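Local coordinates for protein alpha-glucosidase ([Eubacterium] rectale, PDB 6PNR) that probably hydrolyses alpha-glycosidic bonds of sulfoquinovose-containing substrates, as a family 31 glycoside hydrolase acting as a sulfoquinovosidase, at residues 110-115 against 125-130. Sequence-based numbering, arbitrary orientation.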
loop_
_atom_site.group_PDB
_atom_site.type_symbol
_atom_site.label_atom_id
_atom_site.label_comp_id
_atom_site.label_asym_id
_atom_site.label_seq_id
_atom_site.Cartn_x
_atom_site.Cartn_y
_atom_site.Cartn_z
ATOM N N LYS A 110 22.272 11.378 13.738
ATOM C CA LYS A 110 21.568 11.834 12.544
ATOM C C LYS A 110 22.440 11.761 11.294
ATOM O O LYS A 110 21.929 11.485 10.205
ATOM C CB LYS A 110 21.050 13.260 12.760
ATOM C CG LYS A 110 20.183 13.787 11.625
ATOM C CD LYS A 110 19.718 15.225 11.874
ATOM C CE LYS A 110 18.786 15.707 10.762
ATOM N NZ LYS A 110 18.263 17.084 10.998
ATOM N N GLU A 111 23.749 11.978 11.422
ATOM C CA GLU A 111 24.610 12.049 10.248
ATOM C C GLU A 111 25.097 10.685 9.766
ATOM O O GLU A 111 25.718 10.609 8.703
ATOM C CB GLU A 111 25.820 12.946 10.535
ATOM C CG GLU A 111 25.478 14.388 10.919
ATOM C CD GLU A 111 25.018 14.535 12.370
ATOM O OE1 GLU A 111 25.191 13.582 13.166
ATOM O OE2 GLU A 111 24.477 15.608 12.716
ATOM N N GLU A 112 24.843 9.620 10.515
ATOM C CA GLU A 112 25.333 8.297 10.164
ATOM C C GLU A 112 24.633 7.758 8.914
ATOM O O GLU A 112 23.450 8.016 8.673
ATOM C CB GLU A 112 25.105 7.348 11.340
ATOM C CG GLU A 112 25.537 5.912 11.119
ATOM C CD GLU A 112 25.310 5.062 12.357
ATOM O OE1 GLU A 112 24.945 5.642 13.406
ATOM O OE2 GLU A 112 25.486 3.828 12.278
ATOM N N LYS A 113 25.376 6.991 8.118
ATOM C CA LYS A 113 24.827 6.316 6.952
ATOM C C LYS A 113 25.130 4.825 7.041
ATOM O O LYS A 113 26.041 4.400 7.755
ATOM C CB LYS A 113 25.380 6.930 5.658
ATOM C CG LYS A 113 24.876 8.348 5.485
ATOM C CD LYS A 113 25.614 9.169 4.476
ATOM C CE LYS A 113 24.972 10.558 4.464
ATOM N NZ LYS A 113 25.643 11.496 3.541
ATOM N N CYS A 114 24.344 4.032 6.309
ATOM C CA CYS A 114 24.358 2.578 6.421
ATOM C C CYS A 114 24.177 1.949 5.048
ATOM O O CYS A 114 23.397 2.442 4.225
ATOM C CB CYS A 114 23.254 2.082 7.356
ATOM S SG CYS A 114 23.455 2.600 9.082
ATOM N N TYR A 115 24.869 0.838 4.816
ATOM C CA TYR A 115 24.887 0.227 3.498
ATOM C C TYR A 115 24.717 -1.282 3.625
ATOM O O TYR A 115 25.130 -1.896 4.613
ATOM C CB TYR A 115 26.182 0.561 2.762
ATOM C CG TYR A 115 26.466 2.046 2.708
ATOM C CD1 TYR A 115 26.008 2.821 1.653
ATOM C CD2 TYR A 115 27.185 2.674 3.724
ATOM C CE1 TYR A 115 26.261 4.173 1.602
ATOM C CE2 TYR A 115 27.441 4.029 3.686
ATOM C CZ TYR A 115 26.980 4.774 2.626
ATOM O OH TYR A 115 27.232 6.120 2.577
ATOM N N ASN A 125 22.550 3.692 0.220
ATOM C CA ASN A 125 22.416 4.177 1.590
ATOM C C ASN A 125 21.017 3.861 2.101
ATOM O O ASN A 125 20.015 4.349 1.556
ATOM C CB ASN A 125 22.692 5.678 1.657
ATOM C CG ASN A 125 22.422 6.264 3.031
ATOM O OD1 ASN A 125 22.416 5.551 4.038
ATOM N ND2 ASN A 125 22.201 7.583 3.081
ATOM N N LEU A 126 20.952 3.027 3.136
ATOM C CA LEU A 126 19.703 2.568 3.718
ATOM C C LEU A 126 19.059 3.583 4.657
ATOM O O LEU A 126 17.895 3.390 5.031
ATOM C CB LEU A 126 19.937 1.265 4.494
ATOM C CG LEU A 126 20.755 0.207 3.753
ATOM C CD1 LEU A 126 21.045 -0.953 4.688
ATOM C CD2 LEU A 126 20.016 -0.266 2.503
ATOM N N ARG A 127 19.781 4.630 5.061
ATOM C CA ARG A 127 19.269 5.521 6.099
ATOM C C ARG A 127 17.969 6.179 5.655
ATOM O O ARG A 127 17.821 6.583 4.499
ATOM C CB ARG A 127 20.305 6.596 6.445
ATOM C CG ARG A 127 20.157 7.125 7.876
ATOM C CD ARG A 127 20.628 6.088 8.888
ATOM N NE ARG A 127 20.140 6.336 10.246
ATOM C CZ ARG A 127 20.636 7.260 11.067
ATOM N NH1 ARG A 127 21.631 8.046 10.666
ATOM N NH2 ARG A 127 20.132 7.398 12.291
ATOM N N GLY A 128 17.010 6.264 6.585
ATOM C CA GLY A 128 15.735 6.893 6.326
ATOM C C GLY A 128 14.633 5.966 5.853
ATOM O O GLY A 128 13.494 6.420 5.705
ATOM N N ARG A 129 14.924 4.683 5.620
ATOM C CA ARG A 129 13.911 3.730 5.180
ATOM C C ARG A 129 14.054 2.429 5.957
ATOM O O ARG A 129 15.001 2.236 6.724
ATOM C CB ARG A 129 14.006 3.470 3.668
ATOM C CG ARG A 129 13.630 4.683 2.811
ATOM C CD ARG A 129 13.881 4.445 1.326
ATOM N NE ARG A 129 13.544 5.624 0.529
ATOM C CZ ARG A 129 14.420 6.564 0.184
ATOM N NH1 ARG A 129 15.689 6.465 0.564
ATOM N NH2 ARG A 129 14.025 7.610 -0.529
ATOM N N ASN A 130 13.096 1.524 5.757
ATOM C CA ASN A 130 13.181 0.186 6.324
ATOM C C ASN A 130 13.238 -0.852 5.209
ATOM O O ASN A 130 12.686 -0.659 4.115
ATOM C CB ASN A 130 12.007 -0.111 7.270
ATOM C CG ASN A 130 10.669 -0.129 6.560
ATOM O OD1 ASN A 130 10.221 0.887 6.020
ATOM N ND2 ASN A 130 10.008 -1.278 6.585
#
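Arg127 reaches back to the loop before strand 114-118 and gives NH1 to the carbonyl O of Glu112 at 2.7 Å, an acceptor lying in the guanidinium plane at its edge. The chain bends at chi2 (73°), which brings CG and CD alongside that same oxygen. NH1 also bonds Asp109 O, and NH2 bonds the carbonyls of Asn194 and Asp195, so one guanidinium joins the connection after strand 101-107 to the turn between strands 188-194 and 197-202. Asn125 OD1 accepts Arg127 N at 3.0 Å, closing an Asx turn that leads into the type II beta turn Leu126-Arg129, with the donor well above the amide plane, and takes a weak, nearly straight bond from Cys114 N at 3.3 Å. The amide also crosses the Lys113 side chain at about a right angle, with ND2 3.7 Å from Lys113 CG, while Tyr115 CE1 rests 3.9 Å from Asn125 CB. Between Asn125 and Arg127 in the chain, Leu126 N donates to Cys114 O at 2.7 Å. With an alanine in place of Asn125, the N-H of Arg127 would probably lose its acceptor and that of Cys114 a weak one, leaving the turn entry less fixed. Thus the loop meets both N and O of Cys114 on the sheet's edge strand, while Arg127 gathers carbonyls before it.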